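Local coordinates for L-ribose isomerase (Geodermatophilus obscurus DSM 43160, PDB 5AVP), which probably catalyses the manganese-dependent interconversion of L-ribose and its ketose L-ribulose, at residues A[123-128]-A[207-212]; A[142-147]-A[198-203]; A[178-183]-A[254-259]. All coordinates share one frame; numbering follows the deposited sequence.

Contact 1 (A[123-128]-A[207-212]); sequences CPPHYH and LHAFRC. With MN (manganese (II) ion), chain E.
His126, His128 and His208 meet at one manganese(II) ion, each through NE2: the bond to the metal is 2.2 Å from His126 NE2, 2.4 Å from His128 NE2 and 2.4 Å from His208 NE2. Glu133 completes the protein ligands. The imidazole of His126 is fixed in rotation from its other nitrogen, since ND1 donates in the ring plane to Pro124 O (2.9 Å, 170° at the hydrogen); His128 ND1 is likewise engaged, by Asp251 O. Beneath the rings, His126 and His208 form an antiparallel hydrogen-bonded pair, with His126 N to His208 O at 3.0 Å and His208 N to His126 O at 2.8 Å. Both side chains leave the same sheet face with CG between backbone N and carbonyl carbon, bringing the rings together obliquely, planes 65° apart. This is a cupin-type β-barrel site: His126 and His208 come from neighbouring strands, His128 from just beyond the end of one, and all three rings converge on the metal. Further along the same face, Cys123 CB lies over the Phe210 ring, 3.5 Å from its centroid, with SG obliquely placed to the ring. Away from the metal, Leu207 CD2 lies 3.5 Å from Tyr127 CD2, in the plane of that ring at its edge, while the Ala209 methyl packs against the Pro125 ring.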
ATOM      1  N   CYS A 123      11.211 -20.732 -10.121  1.00 15.96           N
ATOM      2  CA  CYS A 123      10.022 -21.119 -10.872  1.00 17.70           C
ATOM      3  C   CYS A 123      10.777 -21.761 -12.034  1.00 18.20           C
ATOM      4  O   CYS A 123      11.246 -21.066 -12.921  1.00 17.56           O
ATOM      5  CB  CYS A 123       9.233 -19.912 -11.379  1.00 17.14           C
ATOM      6  SG  CYS A 123       8.012 -20.335 -12.713  1.00 14.27           S
ATOM      7  N   PRO A 124      10.904 -23.094 -12.027  1.00 17.06           N
ATOM      8  CA  PRO A 124      11.589 -23.959 -12.998  1.00 21.26           C
ATOM      9  C   PRO A 124      11.510 -23.612 -14.483  1.00 20.25           C
ATOM     10  O   PRO A 124      10.487 -23.103 -14.960  1.00 18.93           O
ATOM     11  CB  PRO A 124      10.962 -25.316 -12.726  1.00 20.73           C
ATOM     12  CG  PRO A 124       9.582 -24.949 -12.343  1.00 20.60           C
ATOM     13  CD  PRO A 124       9.874 -23.877 -11.329  1.00 20.56           C
ATOM     14  N   PRO A 125      12.590 -23.897 -15.239  1.00 16.03           N
ATOM     15  CA  PRO A 125      12.613 -23.615 -16.674  1.00 17.50           C
ATOM     16  C   PRO A 125      11.470 -24.348 -17.398  1.00 18.67           C
ATOM     17  O   PRO A 125      11.294 -25.566 -17.269  1.00 17.71           O
ATOM     18  CB  PRO A 125      13.992 -24.100 -17.092  1.00 16.30           C
ATOM     19  CG  PRO A 125      14.793 -23.748 -15.934  1.00 17.35           C
ATOM     20  CD  PRO A 125      13.935 -24.251 -14.774  1.00 17.94           C
ATOM     21  N   HIS A 126      10.694 -23.577 -18.151  1.00 17.67           N
ATOM     22  CA  HIS A 126       9.560 -24.089 -18.895  1.00 18.09           C
ATOM     23  C   HIS A 126       9.178 -23.088 -19.984  1.00 20.07           C
ATOM     24  O   HIS A 126       9.599 -21.926 -19.961  1.00 19.80           O
ATOM     25  CB  HIS A 126       8.345 -24.279 -17.981  1.00 16.05           C
ATOM     26  CG  HIS A 126       7.691 -22.988 -17.564  1.00 15.88           C
ATOM     27  ND1 HIS A 126       8.131 -22.231 -16.494  1.00 13.02           N
ATOM     28  CD2 HIS A 126       6.662 -22.297 -18.108  1.00 13.45           C
ATOM     29  CE1 HIS A 126       7.400 -21.134 -16.400  1.00 12.42           C
ATOM     30  NE2 HIS A 126       6.502 -21.150 -17.368  1.00 12.31           N
ATOM     31  N   TYR A 127       8.371 -23.554 -20.935  1.00 20.92           N
ATOM     32  CA  TYR A 127       7.877 -22.708 -22.016  1.00 21.65           C
ATOM     33  C   TYR A 127       6.437 -23.114 -22.270  1.00 23.03           C
ATOM     34  O   TYR A 127       6.040 -24.233 -21.959  1.00 21.23           O
ATOM     35  CB  TYR A 127       8.712 -22.866 -23.294  1.00 25.52           C
ATOM     36  CG  TYR A 127       8.493 -24.142 -24.086  1.00 28.20           C
ATOM     37  CD1 TYR A 127       7.327 -24.339 -24.818  1.00 28.64           C
ATOM     38  CD2 TYR A 127       9.456 -25.156 -24.093  1.00 28.96           C
ATOM     39  CE1 TYR A 127       7.119 -25.505 -25.526  1.00 29.18           C
ATOM     40  CE2 TYR A 127       9.256 -26.324 -24.798  1.00 28.75           C
ATOM     41  CZ  TYR A 127       8.082 -26.496 -25.511  1.00 29.33           C
ATOM     42  OH  TYR A 127       7.857 -27.681 -26.181  1.00 29.98           O
ATOM     43  N   HIS A 128       5.650 -22.193 -22.806  1.00 23.53           N
ATOM     44  CA  HIS A 128       4.252 -22.469 -23.083  1.00 24.27           C
ATOM     45  C   HIS A 128       4.074 -22.328 -24.575  1.00 25.47           C
ATOM     46  O   HIS A 128       4.689 -21.465 -25.206  1.00 27.11           O
ATOM     47  CB  HIS A 128       3.343 -21.467 -22.384  1.00 27.80           C
ATOM     48  CG  HIS A 128       3.709 -21.209 -20.962  1.00 29.10           C
ATOM     49  ND1 HIS A 128       3.254 -21.991 -19.925  1.00 31.36           N
ATOM     50  CD2 HIS A 128       4.499 -20.263 -20.405  1.00 31.38           C
ATOM     51  CE1 HIS A 128       3.746 -21.536 -18.785  1.00 33.15           C
ATOM     52  NE2 HIS A 128       4.507 -20.487 -19.049  1.00 33.43           N
ATOM     53  N   LEU A 207      11.570 -20.231 -23.577  1.00 28.37           N
ATOM     54  CA  LEU A 207      11.957 -20.866 -22.323  1.00 27.56           C
ATOM     55  C   LEU A 207      12.236 -19.808 -21.265  1.00 27.05           C
ATOM     56  O   LEU A 207      13.115 -18.963 -21.444  1.00 27.97           O
ATOM     57  CB  LEU A 207      13.217 -21.720 -22.501  1.00 27.34           C
ATOM     58  CG  LEU A 207      13.082 -23.099 -23.149  1.00 27.62           C
ATOM     59  CD1 LEU A 207      14.468 -23.718 -23.339  1.00 25.46           C
ATOM     60  CD2 LEU A 207      12.195 -23.978 -22.276  1.00 25.53           C
ATOM     61  N   HIS A 208      11.486 -19.848 -20.163  1.00 26.56           N
ATOM     62  CA  HIS A 208      11.715 -18.885 -19.102  1.00 24.11           C
ATOM     63  C   HIS A 208      11.775 -19.533 -17.731  1.00 24.07           C
ATOM     64  O   HIS A 208      11.502 -20.728 -17.573  1.00 22.31           O
ATOM     65  CB  HIS A 208      10.664 -17.754 -19.117  1.00 24.34           C
ATOM     66  CG  HIS A 208       9.258 -18.197 -18.819  1.00 23.49           C
ATOM     67  ND1 HIS A 208       8.421 -18.727 -19.778  1.00 23.09           N
ATOM     68  CD2 HIS A 208       8.519 -18.111 -17.686  1.00 22.12           C
ATOM     69  CE1 HIS A 208       7.226 -18.938 -19.251  1.00 21.79           C
ATOM     70  NE2 HIS A 208       7.260 -18.572 -17.984  1.00 22.04           N
ATOM     71  N   ALA A 209      12.155 -18.720 -16.751  1.00 22.63           N
ATOM     72  CA  ALA A 209      12.291 -19.142 -15.370  1.00 21.76           C
ATOM     73  C   ALA A 209      12.852 -17.948 -14.605  1.00 21.61           C
ATOM     74  O   ALA A 209      13.733 -17.249 -15.096  1.00 21.08           O
ATOM     75  CB  ALA A 209      13.258 -20.336 -15.267  1.00 21.21           C
ATOM     76  N   PHE A 210      12.333 -17.713 -13.404  1.00 20.39           N
ATOM     77  CA  PHE A 210      12.789 -16.617 -12.573  1.00 19.98           C
ATOM     78  C   PHE A 210      13.012 -17.076 -11.151  1.00 20.33           C
ATOM     79  O   PHE A 210      12.589 -18.160 -10.759  1.00 18.25           O
ATOM     80  CB  PHE A 210      11.755 -15.508 -12.575  1.00 20.67           C
ATOM     81  CG  PHE A 210      10.393 -15.958 -12.149  1.00 22.71           C
ATOM     82  CD1 PHE A 210      10.133 -16.281 -10.821  1.00 24.41           C
ATOM     83  CD2 PHE A 210       9.368 -16.075 -13.082  1.00 24.41           C
ATOM     84  CE1 PHE A 210       8.876 -16.713 -10.428  1.00 25.42           C
ATOM     85  CE2 PHE A 210       8.096 -16.507 -12.702  1.00 25.00           C
ATOM     86  CZ  PHE A 210       7.851 -16.827 -11.375  1.00 26.34           C
ATOM     87  N   ARG A 211      13.670 -16.232 -10.371  1.00 20.64           N
ATOM     88  CA  ARG A 211      13.926 -16.550  -8.984  1.00 21.51           C
ATOM     89  C   ARG A 211      13.995 -15.275  -8.135  1.00 22.49           C
ATOM     90  O   ARG A 211      14.153 -14.171  -8.647  1.00 23.39           O
ATOM     91  CB  ARG A 211      15.246 -17.321  -8.859  1.00 22.99           C
ATOM     92  CG  ARG A 211      16.481 -16.438  -8.919  1.00 23.40           C
ATOM     93  CD  ARG A 211      17.562 -16.891  -7.909  1.00 24.09           C
ATOM     94  NE  ARG A 211      18.583 -15.859  -7.713  1.00 23.06           N
ATOM     95  CZ  ARG A 211      19.699 -16.018  -7.008  1.00 20.88           C
ATOM     96  NH1 ARG A 211      19.958 -17.178  -6.417  1.00 22.13           N
ATOM     97  NH2 ARG A 211      20.555 -15.012  -6.893  1.00 16.87           N
ATOM     98  N   CYS A 212      13.858 -15.448  -6.832  1.00 22.28           N
ATOM     99  CA  CYS A 212      13.970 -14.349  -5.918  1.00 21.14           C
ATOM    100  C   CYS A 212      15.428 -14.436  -5.445  1.00 22.85           C
ATOM    101  O   CYS A 212      15.878 -15.507  -5.042  1.00 24.88           O
ATOM    102  CB  CYS A 212      13.025 -14.560  -4.741  1.00 22.19           C
ATOM    103  SG  CYS A 212      13.053 -13.224  -3.557  1.00 20.72           S
TER
HETATM  104 MN    MN E 401       5.215 -19.352 -17.116  1.00 20.86          MN

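Contact 2 (A[142-147]-A[198-203]); sequences MELFYS and PKFVMH
Phe200 and Tyr146 form the aromatic part of this contact, an offset edge-to-face pair in which the edge of Phe200 is directed at the face of Tyr146. The centroids lie 6.0 Å apart and the planes are inclined at 61°; the side chains come from opposite directions, and the nearest carbons are CZ of Phe200 and CZ of Tyr146, 4.2 Å apart. His165 meets the Phe200 ring as well and also touches Tyr146, which extends the cluster beyond the two strands.

The sulfur contact comes from Met202. Its chain starts extended, with CG opposite the backbone N (chi1 -180°), then bends at chi2 and chi3, which carries the terminal methyl back toward Tyr146. Met202 CE reaches Tyr146 CB at 3.6 Å and Tyr146 CG at 3.7 Å, at the root of the ring, while SD stands obliquely to it, 5.3 Å from the Tyr146 centroid, a rather distant Met-aromatic contact.

Apolar packing is completed by Leu144. One branch alone does the touching: CD2 faces the CD2-CE2 side of Phe200, obliquely to the ring, and lies 4.1 Å from Met202 CE. Leu193 and Tyr135 pack around the same leucine and phenylalanine.

Salt bridges involve two further residues of these segments: Glu143 pairs with Arg192 and Arg211, and Lys199 with Glu136 and with Asp112 of the second subunit. Strands 142-147 and 200-202 belong to different sheets, their axes 10.6 Å apart, joined through side chains rather than backbone bonds. Such apolar filling between two antiparallel sheets is the interior of a cupin-type β-barrel, here beside the manganese site.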
ATOM      1  N   MET A 142      13.053  -9.479  -9.084  1.00 19.10           N
ATOM      2  CA  MET A 142      12.909 -10.715  -9.851  1.00 21.82           C
ATOM      3  C   MET A 142      14.049 -10.917 -10.838  1.00 25.25           C
ATOM      4  O   MET A 142      14.289 -10.075 -11.704  1.00 26.41           O
ATOM      5  CB  MET A 142      11.594 -10.681 -10.616  1.00 20.17           C
ATOM      6  CG  MET A 142      11.309 -11.861 -11.524  1.00 16.09           C
ATOM      7  SD  MET A 142       9.723 -11.572 -12.367  1.00 12.57           S
ATOM      8  CE  MET A 142       9.753 -12.819 -13.618  1.00 12.18           C
ATOM      9  N   GLU A 143      14.762 -12.031 -10.696  1.00 28.06           N
ATOM     10  CA  GLU A 143      15.858 -12.360 -11.604  1.00 29.26           C
ATOM     11  C   GLU A 143      15.288 -13.317 -12.628  1.00 29.73           C
ATOM     12  O   GLU A 143      15.150 -14.511 -12.374  1.00 29.38           O
ATOM     13  CB  GLU A 143      17.012 -13.046 -10.876  1.00 31.30           C
ATOM     14  CG  GLU A 143      17.698 -12.189  -9.858  1.00 33.42           C
ATOM     15  CD  GLU A 143      18.901 -12.876  -9.278  1.00 35.73           C
ATOM     16  OE1 GLU A 143      19.456 -12.358  -8.285  1.00 37.20           O
ATOM     17  OE2 GLU A 143      19.283 -13.935  -9.824  1.00 36.72           O
ATOM     18  N   LEU A 144      14.952 -12.767 -13.784  1.00 27.47           N
ATOM     19  CA  LEU A 144      14.377 -13.521 -14.884  1.00 25.76           C
ATOM     20  C   LEU A 144      15.436 -14.129 -15.800  1.00 25.67           C
ATOM     21  O   LEU A 144      16.369 -13.452 -16.234  1.00 25.45           O
ATOM     22  CB  LEU A 144      13.463 -12.603 -15.689  1.00 24.51           C
ATOM     23  CG  LEU A 144      12.796 -13.161 -16.939  1.00 26.09           C
ATOM     24  CD1 LEU A 144      12.024 -14.425 -16.584  1.00 28.08           C
ATOM     25  CD2 LEU A 144      11.874 -12.118 -17.518  1.00 24.31           C
ATOM     26  N   PHE A 145      15.283 -15.419 -16.083  1.00 25.62           N
ATOM     27  CA  PHE A 145      16.190 -16.159 -16.962  1.00 25.28           C
ATOM     28  C   PHE A 145      15.359 -16.690 -18.145  1.00 25.50           C
ATOM     29  O   PHE A 145      14.248 -17.190 -17.966  1.00 25.41           O
ATOM     30  CB  PHE A 145      16.815 -17.344 -16.210  1.00 26.15           C
ATOM     31  CG  PHE A 145      17.473 -16.972 -14.899  1.00 27.36           C
ATOM     32  CD1 PHE A 145      18.683 -16.279 -14.876  1.00 27.86           C
ATOM     33  CD2 PHE A 145      16.894 -17.344 -13.686  1.00 27.60           C
ATOM     34  CE1 PHE A 145      19.313 -15.970 -13.669  1.00 27.67           C
ATOM     35  CE2 PHE A 145      17.509 -17.043 -12.476  1.00 27.90           C
ATOM     36  CZ  PHE A 145      18.729 -16.349 -12.468  1.00 29.11           C
ATOM     37  N   TYR A 146      15.890 -16.583 -19.353  1.00 25.27           N
ATOM     38  CA  TYR A 146      15.160 -17.062 -20.512  1.00 26.09           C
ATOM     39  C   TYR A 146      16.018 -17.277 -21.747  1.00 27.17           C
ATOM     40  O   TYR A 146      17.172 -16.861 -21.809  1.00 26.91           O
ATOM     41  CB  TYR A 146      14.039 -16.092 -20.863  1.00 26.13           C
ATOM     42  CG  TYR A 146      14.496 -14.692 -21.211  1.00 26.11           C
ATOM     43  CD1 TYR A 146      15.006 -13.839 -20.232  1.00 28.29           C
ATOM     44  CD2 TYR A 146      14.385 -14.202 -22.512  1.00 26.05           C
ATOM     45  CE1 TYR A 146      15.389 -12.529 -20.538  1.00 30.65           C
ATOM     46  CE2 TYR A 146      14.766 -12.892 -22.830  1.00 27.91           C
ATOM     47  CZ  TYR A 146      15.265 -12.063 -21.835  1.00 30.75           C
ATOM     48  OH  TYR A 146      15.634 -10.762 -22.114  1.00 33.07           O
ATOM     49  N   SER A 147      15.423 -17.934 -22.731  1.00 28.96           N
ATOM     50  CA  SER A 147      16.067 -18.220 -24.006  1.00 31.90           C
ATOM     51  C   SER A 147      15.567 -17.157 -24.994  1.00 32.24           C
ATOM     52  O   SER A 147      14.360 -16.958 -25.129  1.00 34.46           O
ATOM     53  CB  SER A 147      15.660 -19.625 -24.485  1.00 31.41           C
ATOM     54  OG  SER A 147      16.461 -20.046 -25.571  1.00 33.01           O
ATOM     55  N   PRO A 198       9.157  -1.128 -16.448  1.00 20.83           N
ATOM     56  CA  PRO A 198       8.106  -1.288 -17.454  1.00 21.05           C
ATOM     57  C   PRO A 198       7.575  -2.715 -17.404  1.00 19.42           C
ATOM     58  O   PRO A 198       8.202  -3.595 -16.811  1.00 17.28           O
ATOM     59  CB  PRO A 198       8.835  -0.982 -18.752  1.00 19.55           C
ATOM     60  CG  PRO A 198       9.823   0.024 -18.334  1.00 19.22           C
ATOM     61  CD  PRO A 198      10.373  -0.580 -17.068  1.00 21.03           C
ATOM     62  N   LYS A 199       6.410  -2.941 -18.000  1.00 19.96           N
ATOM     63  CA  LYS A 199       5.852  -4.289 -18.022  1.00 20.15           C
ATOM     64  C   LYS A 199       6.778  -5.115 -18.903  1.00 18.90           C
ATOM     65  O   LYS A 199       7.222  -4.647 -19.952  1.00 18.45           O
ATOM     66  CB  LYS A 199       4.438  -4.315 -18.624  1.00 21.68           C
ATOM     67  CG  LYS A 199       3.309  -4.007 -17.643  1.00 23.47           C
ATOM     68  CD  LYS A 199       2.753  -5.278 -17.026  1.00 26.82           C
ATOM     69  CE  LYS A 199       1.752  -4.954 -15.913  1.00 29.03           C
ATOM     70  NZ  LYS A 199       1.053  -6.177 -15.409  1.00 30.62           N
ATOM     71  N   PHE A 200       7.095  -6.326 -18.457  1.00 18.19           N
ATOM     72  CA  PHE A 200       7.934  -7.194 -19.242  1.00 17.62           C
ATOM     73  C   PHE A 200       7.127  -8.309 -19.878  1.00 17.26           C
ATOM     74  O   PHE A 200       6.428  -9.050 -19.196  1.00 17.98           O
ATOM     75  CB  PHE A 200       9.057  -7.806 -18.426  1.00 17.55           C
ATOM     76  CG  PHE A 200      10.096  -8.440 -19.290  1.00 18.73           C
ATOM     77  CD1 PHE A 200      10.843  -7.660 -20.166  1.00 18.23           C
ATOM     78  CD2 PHE A 200      10.292  -9.803 -19.289  1.00 17.39           C
ATOM     79  CE1 PHE A 200      11.752  -8.232 -21.024  1.00 18.67           C
ATOM     80  CE2 PHE A 200      11.209 -10.378 -20.153  1.00 19.15           C
ATOM     81  CZ  PHE A 200      11.942  -9.589 -21.017  1.00 19.18           C
ATOM     82  N   VAL A 201       7.235  -8.418 -21.196  1.00 17.60           N
ATOM     83  CA  VAL A 201       6.514  -9.430 -21.954  1.00 19.62           C
ATOM     84  C   VAL A 201       7.365 -10.639 -22.329  1.00 20.36           C
ATOM     85  O   VAL A 201       8.465 -10.500 -22.872  1.00 20.88           O
ATOM     86  CB  VAL A 201       5.936  -8.846 -23.247  1.00 18.25           C
ATOM     87  CG1 VAL A 201       5.516  -9.963 -24.161  1.00 19.43           C
ATOM     88  CG2 VAL A 201       4.741  -7.956 -22.944  1.00 21.27           C
ATOM     89  N   MET A 202       6.824 -11.821 -22.035  1.00 22.15           N
ATOM     90  CA  MET A 202       7.468 -13.101 -22.325  1.00 23.15           C
ATOM     91  C   MET A 202       6.602 -13.865 -23.304  1.00 23.16           C
ATOM     92  O   MET A 202       5.616 -14.495 -22.909  1.00 22.53           O
ATOM     93  CB  MET A 202       7.632 -13.946 -21.052  1.00 22.14           C
ATOM     94  CG  MET A 202       8.306 -15.302 -21.286  1.00 21.75           C
ATOM     95  SD  MET A 202       9.977 -15.216 -22.052  1.00 23.49           S
ATOM     96  CE  MET A 202      10.889 -14.355 -20.754  1.00 19.91           C
ATOM     97  N   HIS A 203       6.973 -13.802 -24.578  1.00 23.93           N
ATOM     98  CA  HIS A 203       6.237 -14.479 -25.645  1.00 25.25           C
ATOM     99  C   HIS A 203       6.169 -15.976 -25.487  1.00 25.84           C
ATOM    100  O   HIS A 203       7.109 -16.601 -25.022  1.00 26.67           O
ATOM    101  CB  HIS A 203       6.879 -14.198 -26.990  1.00 26.02           C
ATOM    102  CG  HIS A 203       6.884 -12.758 -27.354  1.00 29.76           C
ATOM    103  ND1 HIS A 203       5.727 -12.066 -27.638  1.00 31.16           N
ATOM    104  CD2 HIS A 203       7.896 -11.862 -27.439  1.00 30.76           C
ATOM    105  CE1 HIS A 203       6.027 -10.803 -27.880  1.00 32.86           C
ATOM    106  NE2 HIS A 203       7.336 -10.653 -27.766  1.00 32.32           N
TER

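Contact 3 (A[178-183]-A[254-259]); sequences IGREES and FVAAAA
Arg180 and Ser183 pack against Val255, Ala256 and Ala258, joining the long loop between strands 141-150 and 189-194 to the start of the C-terminal helix 257-263, outside the cupin-type barrel. From CB the arginine chain makes two successive turns, chi1 -57° and chi2 -64°, that lead to CD, the first atom to reach 254-259, 3.7 Å from Ala256 CB. Beyond CD the guanidinium lies against the start of the helix, the Ala258 methyl sitting over one face toward the rim: Ala258 CB is 3.9 Å from Arg180 NE, 3.7 Å from Arg180 CZ and 3.5 Å from Arg180 NH2. Ala259 N stands over the same face, at NH1. The charge of this group is met from outside the two segments: NH1 pairs with Glu81 and donates to Phe62 O, while the Ala258 methyl lies on a face of the group. Next to it, the aliphatic side of Ser183 faces Val255, with Ser183 CB 3.5 Å from Val255 CG1, and Ala256 CB lies 3.8 Å from the same Ser183 CB. Ser183 OG turns back into its own loop and donates in the carbonyl plane, on a lone pair, to Arg180 O at 2.6 Å.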
ATOM      1  N   ILE A 178      20.080 -28.315  -6.940  1.00 27.74           N
ATOM      2  CA  ILE A 178      20.909 -29.460  -7.258  1.00 26.02           C
ATOM      3  C   ILE A 178      20.117 -30.513  -8.020  1.00 27.92           C
ATOM      4  O   ILE A 178      18.983 -30.860  -7.653  1.00 27.04           O
ATOM      5  CB  ILE A 178      21.496 -30.098  -5.992  1.00 25.60           C
ATOM      6  CG1 ILE A 178      22.453 -29.123  -5.308  1.00 26.05           C
ATOM      7  CG2 ILE A 178      22.230 -31.363  -6.351  1.00 25.17           C
ATOM      8  CD1 ILE A 178      21.778 -27.913  -4.648  1.00 28.09           C
ATOM      9  N   GLY A 179      20.728 -31.015  -9.088  1.00 27.76           N
ATOM     10  CA  GLY A 179      20.084 -32.024  -9.900  1.00 28.11           C
ATOM     11  C   GLY A 179      19.231 -31.433 -11.002  1.00 28.05           C
ATOM     12  O   GLY A 179      18.726 -32.164 -11.851  1.00 29.83           O
ATOM     13  N   ARG A 180      19.051 -30.115 -10.994  1.00 27.42           N
ATOM     14  CA  ARG A 180      18.248 -29.457 -12.020  1.00 27.55           C
ATOM     15  C   ARG A 180      19.153 -28.468 -12.733  1.00 28.02           C
ATOM     16  O   ARG A 180      18.701 -27.690 -13.576  1.00 28.87           O
ATOM     17  CB  ARG A 180      17.068 -28.693 -11.404  1.00 27.19           C
ATOM     18  CG  ARG A 180      16.118 -29.508 -10.541  1.00 26.92           C
ATOM     19  CD  ARG A 180      15.396 -30.574 -11.335  1.00 29.26           C
ATOM     20  NE  ARG A 180      14.634 -31.455 -10.455  1.00 32.64           N
ATOM     21  CZ  ARG A 180      13.452 -31.152  -9.927  1.00 35.13           C
ATOM     22  NH1 ARG A 180      12.882 -29.988 -10.208  1.00 34.83           N
ATOM     23  NH2 ARG A 180      12.855 -31.996  -9.082  1.00 37.18           N
ATOM     24  N   GLU A 181      20.433 -28.503 -12.370  1.00 29.09           N
ATOM     25  CA  GLU A 181      21.455 -27.626 -12.935  1.00 29.63           C
ATOM     26  C   GLU A 181      21.341 -27.479 -14.462  1.00 30.49           C
ATOM     27  O   GLU A 181      21.432 -26.380 -15.009  1.00 28.53           O
ATOM     28  CB  GLU A 181      22.844 -28.181 -12.556  1.00 31.99           C
ATOM     29  CG  GLU A 181      22.825 -29.281 -11.459  1.00 35.72           C
ATOM     30  CD  GLU A 181      23.107 -28.772 -10.023  1.00 38.71           C
ATOM     31  OE1 GLU A 181      23.273 -29.617  -9.106  1.00 38.86           O
ATOM     32  OE2 GLU A 181      23.164 -27.540  -9.801  1.00 39.30           O
ATOM     33  N   GLU A 182      21.129 -28.599 -15.140  1.00 31.02           N
ATOM     34  CA  GLU A 182      21.031 -28.605 -16.589  1.00 32.82           C
ATOM     35  C   GLU A 182      19.839 -27.868 -17.189  1.00 30.67           C
ATOM     36  O   GLU A 182      20.013 -27.107 -18.142  1.00 33.07           O
ATOM     37  CB  GLU A 182      21.019 -30.035 -17.111  1.00 36.20           C
ATOM     38  CG  GLU A 182      21.189 -30.115 -18.609  1.00 41.63           C
ATOM     39  CD  GLU A 182      22.494 -29.484 -19.051  1.00 45.40           C
ATOM     40  OE1 GLU A 182      23.539 -29.812 -18.445  1.00 48.11           O
ATOM     41  OE2 GLU A 182      22.484 -28.667 -19.999  1.00 45.79           O
ATOM     42  N   SER A 183      18.644 -28.090 -16.639  1.00 28.55           N
ATOM     43  CA  SER A 183      17.412 -27.475 -17.138  1.00 26.99           C
ATOM     44  C   SER A 183      17.470 -25.965 -17.376  1.00 23.72           C
ATOM     45  O   SER A 183      16.594 -25.391 -18.042  1.00 21.65           O
ATOM     46  CB  SER A 183      16.248 -27.803 -16.188  1.00 28.26           C
ATOM     47  OG  SER A 183      16.495 -27.405 -14.835  1.00 32.68           O
ATOM     48  N   PHE A 254       7.837 -28.115 -18.978  1.00 26.50           N
ATOM     49  CA  PHE A 254       9.042 -27.938 -18.174  1.00 23.23           C
ATOM     50  C   PHE A 254      10.238 -28.728 -18.688  1.00 22.51           C
ATOM     51  O   PHE A 254      10.116 -29.901 -19.040  1.00 20.00           O
ATOM     52  CB  PHE A 254       8.779 -28.382 -16.738  1.00 23.17           C
ATOM     53  CG  PHE A 254       7.618 -27.695 -16.082  1.00 24.59           C
ATOM     54  CD1 PHE A 254       6.347 -27.733 -16.658  1.00 25.45           C
ATOM     55  CD2 PHE A 254       7.785 -27.040 -14.871  1.00 23.96           C
ATOM     56  CE1 PHE A 254       5.263 -27.133 -16.038  1.00 25.11           C
ATOM     57  CE2 PHE A 254       6.720 -26.442 -14.244  1.00 24.81           C
ATOM     58  CZ  PHE A 254       5.450 -26.487 -14.831  1.00 26.06           C
ATOM     59  N   VAL A 255      11.402 -28.087 -18.710  1.00 21.67           N
ATOM     60  CA  VAL A 255      12.614 -28.761 -19.146  1.00 21.02           C
ATOM     61  C   VAL A 255      12.819 -30.025 -18.291  1.00 26.16           C
ATOM     62  O   VAL A 255      12.580 -31.140 -18.760  1.00 26.36           O
ATOM     63  CB  VAL A 255      13.829 -27.815 -19.040  1.00 17.05           C
ATOM     64  CG1 VAL A 255      15.115 -28.546 -19.409  1.00 14.24           C
ATOM     65  CG2 VAL A 255      13.608 -26.626 -19.942  1.00 13.72           C
ATOM     66  N   ALA A 256      13.234 -29.858 -17.036  1.00 29.13           N
ATOM     67  CA  ALA A 256      13.452 -31.007 -16.151  1.00 30.83           C
ATOM     68  C   ALA A 256      12.154 -31.803 -16.001  1.00 30.44           C
ATOM     69  O   ALA A 256      11.154 -31.311 -15.461  1.00 29.47           O
ATOM     70  CB  ALA A 256      13.961 -30.546 -14.773  1.00 30.05           C
ATOM     71  N   ALA A 257      12.181 -33.039 -16.492  1.00 29.74           N
ATOM     72  CA  ALA A 257      11.008 -33.899 -16.431  1.00 27.91           C
ATOM     73  C   ALA A 257      10.443 -34.041 -15.015  1.00 26.48           C
ATOM     74  O   ALA A 257       9.231 -34.117 -14.848  1.00 21.35           O
ATOM     75  CB  ALA A 257      11.322 -35.270 -17.032  1.00 27.88           C
ATOM     76  N   ALA A 258      11.315 -34.067 -14.004  1.00 25.24           N
ATOM     77  CA  ALA A 258      10.887 -34.193 -12.605  1.00 26.02           C
ATOM     78  C   ALA A 258       9.880 -33.102 -12.210  1.00 26.72           C
ATOM     79  O   ALA A 258       8.925 -33.350 -11.469  1.00 28.14           O
ATOM     80  CB  ALA A 258      12.094 -34.139 -11.685  1.00 23.14           C
ATOM     81  N   ALA A 259      10.101 -31.892 -12.709  1.00 27.81           N
ATOM     82  CA  ALA A 259       9.224 -30.777 -12.427  1.00 29.24           C
ATOM     83  C   ALA A 259       7.799 -31.038 -12.930  1.00 30.56           C
ATOM     84  O   ALA A 259       6.829 -30.644 -12.294  1.00 30.30           O
ATOM     85  CB  ALA A 259       9.801 -29.521 -13.072  1.00 27.58           C
TER

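In the fold
Contacts 1 and 2 lie in the buried interior, whereas contact 3 is partly buried near the outside of the chain. Contact 1 pairs neighbouring strands of one sheet; contact 2 links that sheet to the other across the barrel, and the two meet where strand 206-211 runs beside strand 141-150, with Ala209 O and Leu207 O facing the backbone nitrogens of Phe145 and Ser147. Contact 3 joins contact 1 from the other edge, through Pro125 and Val255, but does not touch contact 2; the centres of contacts 2 and 3 are about 20 Å apart. The chemistry changes accordingly: metal ligation and backbone bonds, then aromatic and aliphatic filling, then alanines and a valine against an arginine and a serine.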